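Local coordinates for dihydrodipicolinate synthase (Bacteroides thetaiotaomicron, PDB 4XKY), which probably acts as a Schiff-base-forming aldolase of the DapA family, handling pyruvate in dihydrodipicolinate synthesis or in N-acetylneuraminate cleavage, at residues L74-T83 against A100-Y110; I85-A95 against F121-L131. One frame throughout, in Å; residues are numbered along the deposited sequence.

Contact 1 of 2, residues L74-T83 against A100-Y110; sequences LPVLVCISDT and ADAVVSAPPYY
Ile80 lays its branched side chain across Val103, CG2 reaching CG1 of Val103 at 3.8 Å. Its CG1 sits between the backbone N and the carbonyl carbon (chi1 60°), leaving CG2 beside the backbone N, where it meets Val103. Beneath these side chains, strands 76-79 and 102-105 run parallel. Val78 N bonds to Ala102 O, Val78 O accepts from Val104 N, and Ile80 N reaches Val104 O at 2.9 Å. Val76 takes part in three bonds: its O accepts from both Asp101 N and Ala102 N, while its N donates to Asp101 OD1 at 2.9 Å, on the anti side of the carboxylate and tilted from its plane, the short aspartate being just long enough to reach this backbone. Past the strands, Ser81 OG accepts from Ala106 N at 2.9 Å in a nearly straight bond (164°) and also bonds the hydroxyl of Tyr136, a predicted proton donor/acceptor of the active site. Farther on, Tyr110 OH donates to Thr83 O at 2.8 Å, the oxygen lying in the ring plane at its edge. With a phenylalanine in its place the hydroxyl is gone, and Thr83 O would probably be left without this donor and the loop ends without this bond between them. Beta-branched valines suit the extended strands: Val78 and Val103 share the face where Ala92 of helix 85-97 packs on Val103, while the small Ala102 and Cys79 sit beside Leu77 and Val104 on the face toward Phe43 and Tyr136. Strands 42-44 and 133-137 flank the pair in the parallel barrel.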
loop_
_atom_site.group_PDB
_atom_site.type_symbol
_atom_site.label_atom_id
_atom_site.label_comp_id
_atom_site.label_asym_id
_atom_site.label_seq_id
_atom_site.Cartn_x
_atom_site.Cartn_y
_atom_site.Cartn_z
ATOM N N LEU A 74 -11.239 5.118 -39.076
ATOM C CA LEU A 74 -11.070 4.227 -37.934
ATOM C C LEU A 74 -11.802 4.798 -36.720
ATOM O O LEU A 74 -11.774 5.982 -36.532
ATOM C CB LEU A 74 -9.579 4.204 -37.585
ATOM C CG LEU A 74 -8.908 2.889 -37.253
ATOM C CD1 LEU A 74 -9.359 1.853 -38.261
ATOM C CD2 LEU A 74 -7.403 3.054 -37.300
ATOM N N PRO A 75 -12.428 3.965 -35.885
ATOM C CA PRO A 75 -12.985 4.514 -34.644
ATOM C C PRO A 75 -11.928 5.227 -33.766
ATOM O O PRO A 75 -10.802 4.735 -33.599
ATOM C CB PRO A 75 -13.530 3.278 -33.908
ATOM C CG PRO A 75 -13.613 2.199 -34.926
ATOM C CD PRO A 75 -12.627 2.511 -36.002
ATOM N N VAL A 76 -12.306 6.391 -33.259
ATOM C CA VAL A 76 -11.542 7.097 -32.255
ATOM C C VAL A 76 -12.188 7.026 -30.864
ATOM O O VAL A 76 -13.339 7.416 -30.653
ATOM C CB VAL A 76 -11.339 8.550 -32.676
ATOM C CG1 VAL A 76 -10.483 9.265 -31.659
ATOM C CG2 VAL A 76 -10.666 8.598 -34.051
ATOM N N LEU A 77 -11.411 6.511 -29.918
ATOM C CA LEU A 77 -11.777 6.443 -28.500
ATOM C C LEU A 77 -10.998 7.492 -27.734
ATOM O O LEU A 77 -9.796 7.617 -27.909
ATOM C CB LEU A 77 -11.424 5.064 -27.920
ATOM C CG LEU A 77 -12.408 3.912 -28.133
ATOM C CD1 LEU A 77 -12.666 3.696 -29.603
ATOM C CD2 LEU A 77 -11.917 2.609 -27.509
ATOM N N VAL A 78 -11.675 8.205 -26.847
ATOM C CA VAL A 78 -11.079 9.306 -26.127
ATOM C C VAL A 78 -11.180 9.039 -24.638
ATOM O O VAL A 78 -12.276 8.860 -24.104
ATOM C CB VAL A 78 -11.797 10.640 -26.437
ATOM C CG1 VAL A 78 -11.240 11.774 -25.586
ATOM C CG2 VAL A 78 -11.669 10.995 -27.916
ATOM N N CYS A 79 -10.035 9.063 -23.959
ATOM C CA CYS A 79 -10.024 9.015 -22.506
ATOM C C CYS A 79 -10.468 10.364 -21.959
ATOM O O CYS A 79 -9.859 11.408 -22.245
ATOM C CB CYS A 79 -8.646 8.652 -21.962
ATOM S SG CYS A 79 -8.657 8.153 -20.223
ATOM N N ILE A 80 -11.550 10.329 -21.186
ATOM C CA ILE A 80 -12.110 11.529 -20.568
ATOM C C ILE A 80 -11.908 11.602 -19.042
ATOM O O ILE A 80 -12.429 12.524 -18.415
ATOM C CB ILE A 80 -13.620 11.668 -20.857
ATOM C CG1 ILE A 80 -14.404 10.471 -20.320
ATOM C CG2 ILE A 80 -13.878 11.827 -22.355
ATOM C CD1 ILE A 80 -15.893 10.734 -20.170
ATOM N N SER A 81 -11.180 10.652 -18.448
ATOM C CA SER A 81 -10.971 10.639 -16.983
ATOM C C SER A 81 -10.320 11.943 -16.536
ATOM O O SER A 81 -9.447 12.475 -17.204
ATOM C CB SER A 81 -10.096 9.466 -16.498
ATOM O OG SER A 81 -10.460 8.225 -17.083
ATOM N N ASP A 82 -10.797 12.462 -15.419
ATOM C CA ASP A 82 -10.322 13.722 -14.880
ATOM C C ASP A 82 -10.770 13.733 -13.446
ATOM O O ASP A 82 -11.764 13.103 -13.114
ATOM C CB ASP A 82 -10.937 14.920 -15.611
ATOM C CG ASP A 82 -10.147 16.202 -15.380
ATOM O OD1 ASP A 82 -10.259 16.826 -14.299
ATOM O OD2 ASP A 82 -9.386 16.574 -16.287
ATOM N N THR A 83 -10.069 14.457 -12.591
ATOM C CA THR A 83 -10.495 14.534 -11.203
ATOM C C THR A 83 -11.790 15.340 -11.120
ATOM O O THR A 83 -12.565 15.151 -10.186
ATOM C CB THR A 83 -9.421 15.172 -10.308
ATOM O OG1 THR A 83 -9.127 16.484 -10.797
ATOM C CG2 THR A 83 -8.139 14.341 -10.351
ATOM N N ALA A 100 -15.519 11.774 -32.666
ATOM C CA ALA A 100 -15.001 10.568 -32.010
ATOM C C ALA A 100 -16.161 9.604 -31.867
ATOM O O ALA A 100 -17.309 10.015 -31.939
ATOM C CB ALA A 100 -14.409 10.879 -30.642
ATOM N N ASP A 101 -15.853 8.336 -31.621
ATOM C CA ASP A 101 -16.859 7.282 -31.536
ATOM C C ASP A 101 -17.182 6.787 -30.142
ATOM O O ASP A 101 -18.255 6.231 -29.902
ATOM C CB ASP A 101 -16.389 6.113 -32.387
ATOM C CG ASP A 101 -16.124 6.531 -33.821
ATOM O OD1 ASP A 101 -15.005 7.035 -34.129
ATOM O OD2 ASP A 101 -17.053 6.374 -34.622
ATOM N N ALA A 102 -16.262 6.967 -29.211
ATOM C CA ALA A 102 -16.508 6.499 -27.879
ATOM C C ALA A 102 -15.603 7.211 -26.908
ATOM O O ALA A 102 -14.600 7.787 -27.307
ATOM C CB ALA A 102 -16.303 4.991 -27.805
ATOM N N VAL A 103 -15.973 7.142 -25.628
ATOM C CA VAL A 103 -15.182 7.693 -24.565
ATOM C C VAL A 103 -14.807 6.568 -23.603
ATOM O O VAL A 103 -15.473 5.523 -23.552
ATOM C CB VAL A 103 -15.902 8.853 -23.859
ATOM C CG1 VAL A 103 -16.052 10.021 -24.825
ATOM C CG2 VAL A 103 -17.267 8.423 -23.292
ATOM N N VAL A 104 -13.716 6.788 -22.880
ATOM C CA VAL A 104 -13.139 5.797 -21.975
ATOM C C VAL A 104 -12.998 6.499 -20.630
ATOM O O VAL A 104 -12.495 7.616 -20.567
ATOM C CB VAL A 104 -11.761 5.342 -22.478
ATOM C CG1 VAL A 104 -11.195 4.230 -21.610
ATOM C CG2 VAL A 104 -11.866 4.875 -23.918
ATOM N N SER A 105 -13.453 5.869 -19.560
ATOM C CA SER A 105 -13.523 6.559 -18.285
ATOM C C SER A 105 -13.185 5.676 -17.099
ATOM O O SER A 105 -13.728 4.577 -16.963
ATOM C CB SER A 105 -14.941 7.077 -18.088
ATOM O OG SER A 105 -15.202 7.290 -16.720
ATOM N N ALA A 106 -12.323 6.187 -16.231
ATOM C CA ALA A 106 -12.082 5.606 -14.912
ATOM C C ALA A 106 -12.587 6.590 -13.881
ATOM O O ALA A 106 -12.483 7.797 -14.075
ATOM C CB ALA A 106 -10.596 5.373 -14.689
ATOM N N PRO A 107 -13.109 6.090 -12.763
ATOM C CA PRO A 107 -13.475 7.042 -11.721
ATOM C C PRO A 107 -12.216 7.647 -11.109
ATOM O O PRO A 107 -11.155 7.017 -11.120
ATOM C CB PRO A 107 -14.235 6.184 -10.711
ATOM C CG PRO A 107 -13.657 4.806 -10.886
ATOM C CD PRO A 107 -13.156 4.693 -12.299
ATOM N N PRO A 108 -12.318 8.878 -10.606
ATOM C CA PRO A 108 -11.153 9.583 -10.088
ATOM C C PRO A 108 -10.558 8.833 -8.893
ATOM O O PRO A 108 -11.306 8.211 -8.147
ATOM C CB PRO A 108 -11.737 10.924 -9.648
ATOM C CG PRO A 108 -13.156 10.628 -9.332
ATOM C CD PRO A 108 -13.558 9.632 -10.379
ATOM N N TYR A 109 -9.242 8.883 -8.717
ATOM C CA TYR A 109 -8.586 8.000 -7.728
ATOM C C TYR A 109 -9.146 8.093 -6.308
ATOM O O TYR A 109 -9.324 7.076 -5.644
ATOM C CB TYR A 109 -7.061 8.182 -7.714
ATOM C CG TYR A 109 -6.523 9.429 -7.039
ATOM C CD1 TYR A 109 -6.070 9.386 -5.718
ATOM C CD2 TYR A 109 -6.424 10.637 -7.729
ATOM C CE1 TYR A 109 -5.561 10.514 -5.100
ATOM C CE2 TYR A 109 -5.918 11.773 -7.116
ATOM C CZ TYR A 109 -5.486 11.705 -5.802
ATOM O OH TYR A 109 -4.980 12.824 -5.180
ATOM N N TYR A 110 -9.442 9.307 -5.861
ATOM C CA TYR A 110 -9.869 9.527 -4.479
ATOM C C TYR A 110 -11.229 8.914 -4.182
ATOM O O TYR A 110 -11.531 8.596 -3.035
ATOM C CB TYR A 110 -9.888 11.026 -4.145
ATOM C CG TYR A 110 -10.712 11.870 -5.098
ATOM C CD1 TYR A 110 -10.117 12.554 -6.159
ATOM C CD2 TYR A 110 -12.084 11.973 -4.937
ATOM C CE1 TYR A 110 -10.879 13.319 -7.035
ATOM C CE2 TYR A 110 -12.857 12.726 -5.800
ATOM C CZ TYR A 110 -12.264 13.397 -6.843
ATOM O OH TYR A 110 -13.096 14.131 -7.661
#

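Contact 2 of 2, residues I85-A95 against F121-L131; sequences IVESVNLACLA and FYEHLLPQLPL
The Phe121 ring takes the methyl end of Ile85 obliquely, CD1 standing 3.5 Å from CE1 of Phe121, the two side chains reaching for each other from their two helices. At the edge of that ring, in its plane, lies CG of Tyr122, and one face of the Tyr122 ring carries Phe121 CD2 over its centre. The third flat group is the Gln128 amide: its NE2 donates to His124 O at 3.0 Å in an almost straight bond (175°), with the acceptor in the amide plane, though the donor sits above the plane of the His124 carbonyl. That bond fixes how the amide is turned, and OE1 is left facing Val89, whose CG2 stands 3.7 Å away. A glutamine suits this solvent-exposed position, since its CB and amide carbon lie against the valine methyl while NE2 binds backbone. CG2 of Val89 also meets Leu125 CD1 at 4.0 Å, the two side chains running antiparallel alongside one another. Leu125 has CG anti to the backbone N (chi1 180°), which brings the CD1 branch over to Val89. Both helices belong to the outer layer of the TIM barrel that encloses the parallel strands; the axes of 85-95 and 121-125 are inclined at 51° and come no nearer than 12.7 Å, so side chains must bridge the gap. Farther along helix 85-95 its partners are the loop residues 129-131. There the small Ala92 lets the loop come close, its CB meeting Leu129 CD2 and Pro130 CD, each at 4.0 Å. The rigid proline ring lies against the helix backbone, CG being 3.9 Å from Ala92 O. Leu131 then reaches inward beside Ala95, and also packs on Val103 of the strand beneath.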
loop_
_atom_site.group_PDB
_atom_site.type_symbol
_atom_site.label_atom_id
_atom_site.label_comp_id
_atom_site.label_asym_id
_atom_site.label_seq_id
_atom_site.Cartn_x
_atom_site.Cartn_y
_atom_site.Cartn_z
ATOM N N ILE A 85 -15.450 16.096 -12.679
ATOM C CA ILE A 85 -16.489 15.558 -13.547
ATOM C C ILE A 85 -16.943 16.600 -14.553
ATOM O O ILE A 85 -17.181 16.256 -15.696
ATOM C CB ILE A 85 -17.669 14.969 -12.758
ATOM C CG1 ILE A 85 -17.181 13.696 -12.052
ATOM C CG2 ILE A 85 -18.848 14.647 -13.689
ATOM C CD1 ILE A 85 -18.136 13.171 -11.006
ATOM N N VAL A 86 -17.010 17.864 -14.153
ATOM C CA VAL A 86 -17.343 18.911 -15.102
ATOM C C VAL A 86 -16.335 18.876 -16.268
ATOM O O VAL A 86 -16.737 18.896 -17.410
ATOM C CB VAL A 86 -17.400 20.309 -14.442
ATOM C CG1 VAL A 86 -17.367 21.395 -15.509
ATOM C CG2 VAL A 86 -18.645 20.434 -13.579
ATOM N N GLU A 87 -15.036 18.800 -15.975
ATOM C CA GLU A 87 -14.014 18.769 -17.022
ATOM C C GLU A 87 -14.102 17.502 -17.880
ATOM O O GLU A 87 -13.948 17.540 -19.102
ATOM C CB GLU A 87 -12.602 18.886 -16.412
ATOM C CG GLU A 87 -12.330 20.177 -15.648
ATOM C CD GLU A 87 -12.570 21.432 -16.455
ATOM O OE1 GLU A 87 -12.601 21.338 -17.698
ATOM O OE2 GLU A 87 -12.753 22.513 -15.845
ATOM N N SER A 88 -14.362 16.378 -17.228
ATOM C CA SER A 88 -14.543 15.127 -17.939
ATOM C C SER A 88 -15.713 15.186 -18.965
ATOM O O SER A 88 -15.555 14.801 -20.137
ATOM C CB SER A 88 -14.701 13.989 -16.928
ATOM O OG SER A 88 -14.924 12.770 -17.596
ATOM N N VAL A 89 -16.869 15.696 -18.530
ATOM C CA VAL A 89 -18.019 15.824 -19.409
ATOM C C VAL A 89 -17.678 16.778 -20.573
ATOM O O VAL A 89 -18.018 16.504 -21.713
ATOM C CB VAL A 89 -19.271 16.281 -18.632
ATOM C CG1 VAL A 89 -20.393 16.676 -19.596
ATOM C CG2 VAL A 89 -19.727 15.160 -17.686
ATOM N N ASN A 90 -16.959 17.858 -20.292
ATOM C CA ASN A 90 -16.573 18.792 -21.339
ATOM C C ASN A 90 -15.694 18.109 -22.413
ATOM O O ASN A 90 -15.847 18.381 -23.603
ATOM C CB ASN A 90 -15.881 20.015 -20.715
ATOM C CG ASN A 90 -15.415 21.015 -21.755
ATOM O OD1 ASN A 90 -16.218 21.732 -22.339
ATOM N ND2 ASN A 90 -14.112 21.057 -22.001
ATOM N N LEU A 91 -14.792 17.212 -22.008
ATOM C CA LEU A 91 -13.952 16.531 -22.987
ATOM C C LEU A 91 -14.777 15.580 -23.823
ATOM O O LEU A 91 -14.523 15.455 -25.039
ATOM C CB LEU A 91 -12.808 15.749 -22.351
ATOM C CG LEU A 91 -11.697 16.556 -21.690
ATOM C CD1 LEU A 91 -10.681 15.607 -21.080
ATOM C CD2 LEU A 91 -11.018 17.497 -22.676
ATOM N N ALA A 92 -15.723 14.892 -23.174
ATOM C CA ALA A 92 -16.651 14.014 -23.891
ATOM C C ALA A 92 -17.433 14.779 -24.957
ATOM O O ALA A 92 -17.523 14.311 -26.073
ATOM C CB ALA A 92 -17.615 13.322 -22.948
ATOM N N CYS A 93 -17.996 15.939 -24.621
ATOM C CA CYS A 93 -18.735 16.751 -25.611
ATOM C C CYS A 93 -17.854 17.233 -26.768
ATOM O O CYS A 93 -18.281 17.249 -27.923
ATOM C CB CYS A 93 -19.424 17.932 -24.938
ATOM S SG CYS A 93 -20.647 17.347 -23.729
ATOM N N LEU A 94 -16.623 17.610 -26.447
ATOM C CA LEU A 94 -15.658 18.002 -27.446
ATOM C C LEU A 94 -15.374 16.818 -28.367
ATOM O O LEU A 94 -15.443 16.939 -29.585
ATOM C CB LEU A 94 -14.375 18.470 -26.773
ATOM C CG LEU A 94 -13.287 18.790 -27.798
ATOM C CD1 LEU A 94 -13.504 20.202 -28.316
ATOM C CD2 LEU A 94 -11.892 18.635 -27.230
ATOM N N ALA A 95 -15.080 15.668 -27.775
ATOM C CA ALA A 95 -14.943 14.423 -28.527
ATOM C C ALA A 95 -16.124 14.188 -29.469
ATOM O O ALA A 95 -15.916 13.951 -30.664
ATOM C CB ALA A 95 -14.762 13.235 -27.592
ATOM N N PHE A 121 -21.622 6.329 -9.297
ATOM C CA PHE A 121 -20.790 7.226 -10.088
ATOM C C PHE A 121 -21.181 7.160 -11.556
ATOM O O PHE A 121 -21.451 8.172 -12.179
ATOM C CB PHE A 121 -19.314 6.879 -9.951
ATOM C CG PHE A 121 -18.437 7.741 -10.790
ATOM C CD1 PHE A 121 -17.976 8.949 -10.310
ATOM C CD2 PHE A 121 -18.116 7.375 -12.078
ATOM C CE1 PHE A 121 -17.183 9.768 -11.092
ATOM C CE2 PHE A 121 -17.336 8.193 -12.868
ATOM C CZ PHE A 121 -16.867 9.398 -12.380
ATOM N N TYR A 122 -21.205 5.952 -12.099
ATOM C CA TYR A 122 -21.565 5.750 -13.495
ATOM C C TYR A 122 -23.015 6.022 -13.794
ATOM O O TYR A 122 -23.331 6.515 -14.878
ATOM C CB TYR A 122 -21.114 4.370 -13.965
ATOM C CG TYR A 122 -19.648 4.442 -14.169
ATOM C CD1 TYR A 122 -19.129 5.148 -15.250
ATOM C CD2 TYR A 122 -18.771 3.905 -13.254
ATOM C CE1 TYR A 122 -17.774 5.287 -15.426
ATOM C CE2 TYR A 122 -17.403 4.029 -13.427
ATOM C CZ TYR A 122 -16.909 4.733 -14.507
ATOM O OH TYR A 122 -15.548 4.869 -14.702
ATOM N N GLU A 123 -23.898 5.754 -12.830
ATOM C CA GLU A 123 -25.311 6.095 -13.008
ATOM C C GLU A 123 -25.531 7.600 -13.157
ATOM O O GLU A 123 -26.351 8.017 -13.956
ATOM C CB GLU A 123 -26.193 5.509 -11.898
ATOM C CG GLU A 123 -26.594 4.064 -12.185
ATOM C CD GLU A 123 -27.362 3.392 -11.053
ATOM O OE1 GLU A 123 -27.902 4.093 -10.162
ATOM O OE2 GLU A 123 -27.431 2.144 -11.063
ATOM N N HIS A 124 -24.802 8.411 -12.401
ATOM C CA HIS A 124 -24.867 9.870 -12.560
ATOM C C HIS A 124 -24.095 10.364 -13.798
ATOM O O HIS A 124 -24.456 11.386 -14.393
ATOM C CB HIS A 124 -24.307 10.570 -11.323
ATOM C CG HIS A 124 -25.062 10.280 -10.057
ATOM N ND1 HIS A 124 -26.425 10.060 -10.025
ATOM C CD2 HIS A 124 -24.644 10.216 -8.769
ATOM C CE1 HIS A 124 -26.809 9.852 -8.778
ATOM N NE2 HIS A 124 -25.748 9.938 -7.996
ATOM N N LEU A 125 -23.020 9.668 -14.177
ATOM C CA LEU A 125 -22.205 10.133 -15.296
ATOM C C LEU A 125 -22.933 9.894 -16.629
ATOM O O LEU A 125 -22.966 10.777 -17.495
ATOM C CB LEU A 125 -20.818 9.468 -15.311
ATOM C CG LEU A 125 -19.889 9.892 -16.462
ATOM C CD1 LEU A 125 -19.558 11.377 -16.416
ATOM C CD2 LEU A 125 -18.616 9.055 -16.493
ATOM N N LEU A 126 -23.517 8.703 -16.775
ATOM C CA LEU A 126 -23.997 8.230 -18.081
ATOM C C LEU A 126 -24.984 9.156 -18.798
ATOM O O LEU A 126 -24.799 9.434 -19.973
ATOM C CB LEU A 126 -24.547 6.799 -17.988
ATOM C CG LEU A 126 -23.437 5.736 -17.932
ATOM C CD1 LEU A 126 -23.977 4.424 -17.412
ATOM C CD2 LEU A 126 -22.787 5.527 -19.285
ATOM N N PRO A 127 -26.003 9.679 -18.092
ATOM C CA PRO A 127 -26.934 10.591 -18.792
ATOM C C PRO A 127 -26.264 11.846 -19.362
ATOM O O PRO A 127 -26.823 12.498 -20.230
ATOM C CB PRO A 127 -27.935 10.999 -17.690
ATOM C CG PRO A 127 -27.850 9.921 -16.663
ATOM C CD PRO A 127 -26.431 9.402 -16.708
ATOM N N GLN A 128 -25.081 12.185 -18.865
ATOM C CA GLN A 128 -24.391 13.402 -19.280
ATOM C C GLN A 128 -23.491 13.205 -20.487
ATOM O O GLN A 128 -22.956 14.180 -20.994
ATOM C CB GLN A 128 -23.517 13.931 -18.133
ATOM C CG GLN A 128 -24.239 14.093 -16.810
ATOM C CD GLN A 128 -23.367 14.760 -15.783
ATOM O OE1 GLN A 128 -22.906 15.875 -15.997
ATOM N NE2 GLN A 128 -23.115 14.078 -14.666
ATOM N N LEU A 129 -23.272 11.963 -20.919
ATOM C CA LEU A 129 -22.285 11.678 -21.985
ATOM C C LEU A 129 -22.979 11.526 -23.334
ATOM O O LEU A 129 -24.014 10.903 -23.405
ATOM C CB LEU A 129 -21.564 10.372 -21.700
ATOM C CG LEU A 129 -20.832 10.257 -20.379
ATOM C CD1 LEU A 129 -20.166 8.905 -20.297
ATOM C CD2 LEU A 129 -19.825 11.368 -20.246
ATOM N N PRO A 130 -22.400 12.063 -24.411
ATOM C CA PRO A 130 -23.022 11.961 -25.730
ATOM C C PRO A 130 -22.475 10.823 -26.609
ATOM O O PRO A 130 -22.808 10.754 -27.784
ATOM C CB PRO A 130 -22.679 13.310 -26.345
ATOM C CG PRO A 130 -21.299 13.561 -25.828
ATOM C CD PRO A 130 -21.302 13.043 -24.411
ATOM N N LEU A 131 -21.641 9.945 -26.049
ATOM C CA LEU A 131 -21.066 8.817 -26.783
ATOM C C LEU A 131 -21.064 7.558 -25.920
ATOM O O LEU A 131 -21.107 7.653 -24.686
ATOM C CB LEU A 131 -19.627 9.148 -27.206
ATOM C CG LEU A 131 -19.417 10.268 -28.237
ATOM C CD1 LEU A 131 -17.950 10.636 -28.344
ATOM C CD2 LEU A 131 -19.981 9.943 -29.620
#

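From the N terminus, strand 76-79 leads into helix 85-97, then strand 102-105, helix 115-125 and the approach to strand 133-137. Contact 1 closes the loop around helix 85-97 and so completes a beta-alpha-beta crossover; contact 2 begins within that loop and closes a later one holding strand 102-105. The two therefore cross, neither enclosing the other. One joins neighbouring strands of the inner barrel, the other the helix between them to the next helix and the loop leading to strand 133-137, and their centres lie about 9 Å apart. Probable hydrogen bonds link the layers: Ser88 OG with Ile80 O, and Tyr122 OH with Ser105 O.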